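Local coordinates for type IV pilus assembly protein PilF (Thermus thermophilus HB8, PDB 5OIU), which probably powers type IV pilus assembly as a hexameric AAA+ motor ATPase that binds and hydrolyses ATP, at residues Leu70-Val83 and Leu94-Lys106. Numbering follows the deposited sequence.
With ATP (adenosine-5'-triphosphate), chain Q.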
loop_
_atom_site.group_PDB
_atom_site.type_symbol
_atom_site.label_atom_id
_atom_site.label_comp_id
_atom_site.label_asym_id
_atom_site.label_seq_id
_atom_site.Cartn_x
_atom_site.Cartn_y
_atom_site.Cartn_z
ATOM N N LEU C 70 5.833 17.223 30.206
ATOM C CA LEU C 70 6.280 17.665 28.898
ATOM C C LEU C 70 7.801 17.588 28.828
ATOM O O LEU C 70 8.486 17.461 29.847
ATOM C CB LEU C 70 5.799 19.089 28.627
ATOM C CG LEU C 70 4.311 19.293 28.901
ATOM C CD1 LEU C 70 3.877 20.702 28.567
ATOM C CD2 LEU C 70 3.522 18.288 28.093
ATOM N N ASN C 71 8.331 17.659 27.612
ATOM C CA ASN C 71 9.773 17.584 27.432
ATOM C C ASN C 71 10.369 18.974 27.622
ATOM O O ASN C 71 10.024 19.911 26.892
ATOM C CB ASN C 71 10.115 17.006 26.057
ATOM C CG ASN C 71 11.598 17.100 25.727
ATOM O OD1 ASN C 71 12.444 17.279 26.608
ATOM N ND2 ASN C 71 11.918 16.984 24.446
ATOM N N ILE C 72 11.254 19.101 28.614
ATOM C CA ILE C 72 11.952 20.362 28.865
ATOM C C ILE C 72 12.855 20.734 27.700
ATOM O O ILE C 72 13.077 21.920 27.428
ATOM C CB ILE C 72 12.765 20.252 30.171
ATOM C CG1 ILE C 72 11.839 20.169 31.383
ATOM C CG2 ILE C 72 13.790 21.409 30.296
ATOM C CD1 ILE C 72 12.576 19.768 32.600
ATOM N N ALA C 73 13.404 19.737 27.007
ATOM C CA ALA C 73 14.408 20.003 25.983
ATOM C C ALA C 73 13.802 20.585 24.711
ATOM O O ALA C 73 14.467 21.366 24.021
ATOM C CB ALA C 73 15.179 18.722 25.665
ATOM N N GLU C 74 12.555 20.225 24.396
ATOM C CA GLU C 74 11.865 20.715 23.205
ATOM C C GLU C 74 11.267 22.092 23.479
ATOM O O GLU C 74 10.339 22.236 24.285
ATOM C CB GLU C 74 10.777 19.733 22.779
ATOM C CG GLU C 74 9.906 20.259 21.654
ATOM C CD GLU C 74 10.690 20.444 20.364
ATOM O OE1 GLU C 74 10.990 19.425 19.713
ATOM O OE2 GLU C 74 11.018 21.598 20.008
ATOM N N LYS C 75 11.785 23.110 22.805
ATOM C CA LYS C 75 11.259 24.453 22.952
ATOM C C LYS C 75 10.742 25.022 21.642
ATOM O O LYS C 75 10.191 26.126 21.636
ATOM C CB LYS C 75 12.326 25.384 23.550
ATOM C CG LYS C 75 12.788 24.965 24.926
ATOM C CD LYS C 75 13.762 25.971 25.522
ATOM C CE LYS C 75 13.891 25.814 27.042
ATOM N NZ LYS C 75 14.182 24.397 27.457
ATOM N N ARG C 76 10.880 24.302 20.538
ATOM C CA ARG C 76 10.502 24.836 19.243
ATOM C C ARG C 76 9.133 24.364 18.777
ATOM O O ARG C 76 8.582 24.952 17.839
ATOM C CB ARG C 76 11.569 24.478 18.208
ATOM C CG ARG C 76 12.932 25.093 18.525
ATOM C CD ARG C 76 13.975 24.693 17.483
ATOM N NE ARG C 76 14.001 23.243 17.321
ATOM C CZ ARG C 76 14.319 22.609 16.198
ATOM N NH1 ARG C 76 14.655 23.294 15.107
ATOM N NH2 ARG C 76 14.292 21.279 16.173
ATOM N N LEU C 77 8.552 23.359 19.428
ATOM C CA LEU C 77 7.222 22.882 19.091
ATOM C C LEU C 77 6.275 23.054 20.278
ATOM O O LEU C 77 6.722 23.099 21.430
ATOM C CB LEU C 77 7.264 21.404 18.683
ATOM C CG LEU C 77 7.902 21.059 17.336
ATOM C CD1 LEU C 77 7.953 19.534 17.165
ATOM C CD2 LEU C 77 7.167 21.734 16.174
ATOM N N PRO C 78 4.966 23.155 20.037
ATOM C CA PRO C 78 4.018 23.249 21.156
ATOM C C PRO C 78 3.625 21.880 21.681
ATOM O O PRO C 78 3.450 20.929 20.922
ATOM C CB PRO C 78 2.811 23.961 20.527
ATOM C CG PRO C 78 2.845 23.542 19.099
ATOM C CD PRO C 78 4.305 23.327 18.731
ATOM N N GLN C 79 3.468 21.779 23.001
ATOM C CA GLN C 79 3.115 20.521 23.653
ATOM C C GLN C 79 1.903 20.724 24.559
ATOM O O GLN C 79 1.508 21.853 24.853
ATOM C CB GLN C 79 4.314 19.969 24.439
ATOM C CG GLN C 79 5.652 20.322 23.789
ATOM C CD GLN C 79 6.847 20.146 24.713
ATOM O OE1 GLN C 79 6.978 19.133 25.396
ATOM N NE2 GLN C 79 7.732 21.144 24.731
ATOM N N ASP C 80 1.308 19.611 25.002
ATOM C CA ASP C 80 0.139 19.607 25.879
ATOM C C ASP C 80 0.245 18.513 26.916
ATOM O O ASP C 80 0.838 17.459 26.685
ATOM C CB ASP C 80 -1.170 19.336 25.160
ATOM C CG ASP C 80 -1.235 20.010 23.870
ATOM O OD1 ASP C 80 -1.180 21.251 23.933
ATOM O OD2 ASP C 80 -1.361 19.337 22.820
ATOM N N GLY C 81 -0.431 18.748 28.025
ATOM C CA GLY C 81 -0.488 17.772 29.085
ATOM C C GLY C 81 -1.452 18.242 30.145
ATOM O O GLY C 81 -1.740 19.440 30.275
ATOM N N ARG C 82 -1.956 17.279 30.893
ATOM C CA ARG C 82 -2.804 17.585 32.025
ATOM C C ARG C 82 -1.954 17.622 33.283
ATOM O O ARG C 82 -1.006 16.846 33.428
ATOM C CB ARG C 82 -3.927 16.571 32.177
ATOM C CG ARG C 82 -5.146 17.176 32.781
ATOM C CD ARG C 82 -6.126 16.128 33.160
ATOM N NE ARG C 82 -7.012 15.802 32.058
ATOM C CZ ARG C 82 -8.304 15.531 32.219
ATOM N NH1 ARG C 82 -8.842 15.583 33.432
ATOM N NH2 ARG C 82 -9.060 15.227 31.171
ATOM N N VAL C 83 -2.288 18.550 34.173
ATOM C CA VAL C 83 -1.607 18.733 35.446
ATOM C C VAL C 83 -2.618 18.443 36.542
ATOM O O VAL C 83 -3.613 19.165 36.679
ATOM C CB VAL C 83 -1.051 20.159 35.594
ATOM C CG1 VAL C 83 -0.445 20.338 36.961
ATOM C CG2 VAL C 83 -0.028 20.479 34.496
ATOM N N LEU C 94 -5.495 20.933 35.679
ATOM C CA LEU C 94 -5.158 21.993 34.744
ATOM C C LEU C 94 -4.824 21.409 33.381
ATOM O O LEU C 94 -3.998 20.499 33.276
ATOM C CB LEU C 94 -3.973 22.806 35.270
ATOM C CG LEU C 94 -4.176 23.370 36.670
ATOM C CD1 LEU C 94 -3.115 22.882 37.630
ATOM C CD2 LEU C 94 -4.158 24.877 36.568
ATOM N N ARG C 95 -5.482 21.922 32.345
ATOM C CA ARG C 95 -5.058 21.727 30.958
ATOM C C ARG C 95 -3.850 22.625 30.697
ATOM O O ARG C 95 -3.965 23.852 30.730
ATOM C CB ARG C 95 -6.219 22.063 30.022
ATOM C CG ARG C 95 -6.135 21.523 28.597
ATOM C CD ARG C 95 -5.449 22.498 27.627
ATOM N NE ARG C 95 -5.969 23.878 27.652
ATOM C CZ ARG C 95 -7.153 24.253 27.163
ATOM N NH1 ARG C 95 -7.957 23.351 26.623
ATOM N NH2 ARG C 95 -7.534 25.528 27.230
ATOM N N LEU C 96 -2.688 22.036 30.459
ATOM C CA LEU C 96 -1.480 22.811 30.221
ATOM C C LEU C 96 -1.147 22.848 28.730
ATOM O O LEU C 96 -1.302 21.848 28.024
ATOM C CB LEU C 96 -0.305 22.230 31.010
ATOM C CG LEU C 96 1.065 22.815 30.632
ATOM C CD1 LEU C 96 1.108 24.317 30.820
ATOM C CD2 LEU C 96 2.177 22.159 31.411
ATOM N N SER C 97 -0.701 24.012 28.252
ATOM C CA SER C 97 -0.311 24.190 26.859
ATOM C C SER C 97 0.888 25.117 26.794
ATOM O O SER C 97 0.845 26.208 27.364
ATOM C CB SER C 97 -1.464 24.764 26.036
ATOM O OG SER C 97 -0.989 25.537 24.950
ATOM N N THR C 98 1.964 24.685 26.128
ATOM C CA THR C 98 3.133 25.530 25.930
ATOM C C THR C 98 3.312 25.806 24.448
ATOM O O THR C 98 3.215 24.897 23.619
ATOM C CB THR C 98 4.426 24.916 26.492
ATOM O OG1 THR C 98 4.781 23.746 25.747
ATOM C CG2 THR C 98 4.275 24.579 27.967
ATOM N N LEU C 99 3.590 27.066 24.123
ATOM C CA LEU C 99 3.644 27.501 22.763
ATOM C C LEU C 99 4.871 28.382 22.581
ATOM O O LEU C 99 5.049 29.356 23.336
ATOM C CB LEU C 99 2.373 28.262 22.405
ATOM C CG LEU C 99 2.301 28.915 21.026
ATOM C CD1 LEU C 99 1.721 27.940 20.014
ATOM C CD2 LEU C 99 1.460 30.186 21.096
ATOM N N PRO C 100 5.726 28.076 21.606
ATOM C CA PRO C 100 6.835 28.984 21.281
ATOM C C PRO C 100 6.310 30.330 20.803
ATOM O O PRO C 100 5.349 30.399 20.033
ATOM C CB PRO C 100 7.578 28.261 20.146
ATOM C CG PRO C 100 6.907 26.935 19.964
ATOM C CD PRO C 100 5.580 26.976 20.635
ATOM N N THR C 101 6.956 31.402 21.258
ATOM C CA THR C 101 6.705 32.748 20.773
ATOM C C THR C 101 8.033 33.417 20.477
ATOM O O THR C 101 9.111 32.835 20.639
ATOM C CB THR C 101 5.920 33.614 21.769
ATOM O OG1 THR C 101 6.781 33.989 22.854
ATOM C CG2 THR C 101 4.712 32.869 22.298
ATOM N N VAL C 102 7.941 34.670 20.037
ATOM C CA VAL C 102 9.123 35.448 19.711
ATOM C C VAL C 102 10.008 35.678 20.927
ATOM O O VAL C 102 11.220 35.832 20.782
ATOM C CB VAL C 102 8.669 36.769 19.059
ATOM C CG1 VAL C 102 9.680 37.886 19.286
ATOM C CG2 VAL C 102 8.391 36.527 17.559
ATOM N N TYR C 103 9.439 35.658 22.131
ATOM C CA TYR C 103 10.173 35.994 23.341
ATOM C C TYR C 103 10.449 34.791 24.234
ATOM O O TYR C 103 10.967 34.966 25.346
ATOM C CB TYR C 103 9.409 37.064 24.116
ATOM C CG TYR C 103 9.323 38.384 23.384
ATOM C CD1 TYR C 103 10.463 38.994 22.863
ATOM C CD2 TYR C 103 8.102 39.024 23.210
ATOM C CE1 TYR C 103 10.393 40.204 22.200
ATOM C CE2 TYR C 103 8.018 40.234 22.544
ATOM C CZ TYR C 103 9.166 40.824 22.046
ATOM O OH TYR C 103 9.075 42.028 21.391
ATOM N N GLY C 104 10.140 33.578 23.777
ATOM C CA GLY C 104 10.277 32.373 24.561
ATOM C C GLY C 104 8.979 31.605 24.547
ATOM O O GLY C 104 8.123 31.814 23.684
ATOM N N GLU C 105 8.809 30.714 25.514
ATOM C CA GLU C 105 7.629 29.860 25.557
ATOM C C GLU C 105 6.544 30.471 26.433
ATOM O O GLU C 105 6.798 30.879 27.571
ATOM C CB GLU C 105 7.983 28.468 26.064
ATOM C CG GLU C 105 8.934 27.748 25.142
ATOM C CD GLU C 105 9.218 26.349 25.616
ATOM O OE1 GLU C 105 10.154 26.188 26.432
ATOM O OE2 GLU C 105 8.481 25.426 25.195
ATOM N N LYS C 106 5.335 30.529 25.892
ATOM C CA LYS C 106 4.170 30.966 26.634
ATOM C C LYS C 106 3.448 29.734 27.138
ATOM O O LYS C 106 3.315 28.743 26.419
ATOM C CB LYS C 106 3.234 31.813 25.771
ATOM C CG LYS C 106 1.901 32.050 26.445
ATOM C CD LYS C 106 0.982 32.992 25.697
ATOM C CE LYS C 106 -0.293 33.188 26.518
ATOM N NZ LYS C 106 -1.248 34.145 25.950
HETATM P PG ATP Q . -7.769 12.770 28.404
HETATM O O1G ATP Q . -7.594 13.054 26.916
HETATM O O2G ATP Q . -7.586 11.314 28.779
HETATM O O3G ATP Q . -7.002 13.691 29.318
HETATM P PB ATP Q . -10.609 12.331 28.518
HETATM O O1B ATP Q . -10.838 12.254 27.031
HETATM O O2B ATP Q . -10.540 11.081 29.364
HETATM O O3B ATP Q . -9.282 13.195 28.799
HETATM P PA ATP Q . -12.129 13.185 30.729
HETATM O O1A ATP Q . -13.075 12.105 31.182
HETATM O O2A ATP Q . -10.817 13.345 31.458
HETATM O O3A ATP Q . -11.804 13.196 29.152
HETATM O "O5'" ATP Q . -12.998 14.523 30.887
HETATM C "C5'" ATP Q . -12.465 15.815 30.607
HETATM C "C4'" ATP Q . -13.367 16.820 31.312
HETATM O "O4'" ATP Q . -14.682 16.809 30.746
HETATM C "C3'" ATP Q . -13.500 16.451 32.777
HETATM O "O3'" ATP Q . -13.405 17.707 33.477
HETATM C "C2'" ATP Q . -14.869 15.781 32.851
HETATM O "O2'" ATP Q . -15.497 15.846 34.145
HETATM C "C1'" ATP Q . -15.653 16.475 31.734
HETATM N N9 ATP Q . -16.664 15.606 31.101
HETATM C C8 ATP Q . -16.422 14.367 30.620
HETATM N N7 ATP Q . -17.549 13.826 30.087
HETATM C C5 ATP Q . -18.542 14.718 30.229
HETATM C C6 ATP Q . -19.979 14.765 29.881
HETATM N N6 ATP Q . -20.593 13.719 29.270
HETATM N N1 ATP Q . -20.662 15.887 30.191
HETATM C C2 ATP Q . -20.054 16.928 30.796
HETATM N N3 ATP Q . -18.751 16.957 31.141
HETATM C C4 ATP Q . -17.951 15.898 30.890
HETATM O O HOH W 1 6.778 23.693 24.086
#
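The Lys-75 side chain crosses that of Glu-105 at about a right angle, its aliphatic carbons running past OE1. Lys-75 CB stands near Glu-105 OE1, Lys-75 CG makes the closest approach to Glu-105 OE1 at 3.3 Å, and CD and CE of the lysine follow at slightly longer range. The chain then bends at its last torsion (chi4 51°), which carries NZ away to the carbonyl O of Ile-72 at 2.7 Å, nearly in line with the C=O bond. Lys-75 NZ thus stays 4.5 Å from Glu-105 OE1, too far for a salt bridge; the carboxylate instead pairs with Lys-65 of helix 57-67. With an alanine here, this flank of Glu-105 would probably be uncovered and the Ile-72 carbonyl left without its ammonium donor. A water ties the loop to the sheet, donating to Leu-77 O and Glu-105 OE2 and accepting from Gln-79 NE2 and Thr-98 OG1. Further along the loop, Pro-100 sets CG against the carbonyl O of Arg-76 at 3.4 Å. From Gln-79 onward the two strands pair as an antiparallel beta hairpin, with paired backbone bonds at Gln-79/Thr-98, Gly-81/Leu-96 and Val-83/Leu-94. On the face carrying Leu-96 and Thr-98, Leu-70 CD1 rests 3.6 Å from Leu-96 CD2 and meets Thr-98 CG2 tip to tip, while CD2 of Leu-70 lies by Gly-81, where a CB would be crowded; Val-83 CG1 packs 3.7 Å from Leu-94 CD1. The other face looks to a neighbouring subunit, whose Arg-209 pairs with Asp-80 and whose Gln-210 bonds Ser-97. There too, Arg-82, anchored by Asp-93, reaches ATP, its NH2 2.6 Å from O2A in a weak, bent bond. Water and charge thus bind the loop end, apolar branches line one face through to Val-83 and Leu-94, and Arg-82 meets the nucleotide, consistent with a link between hairpin and ATP site.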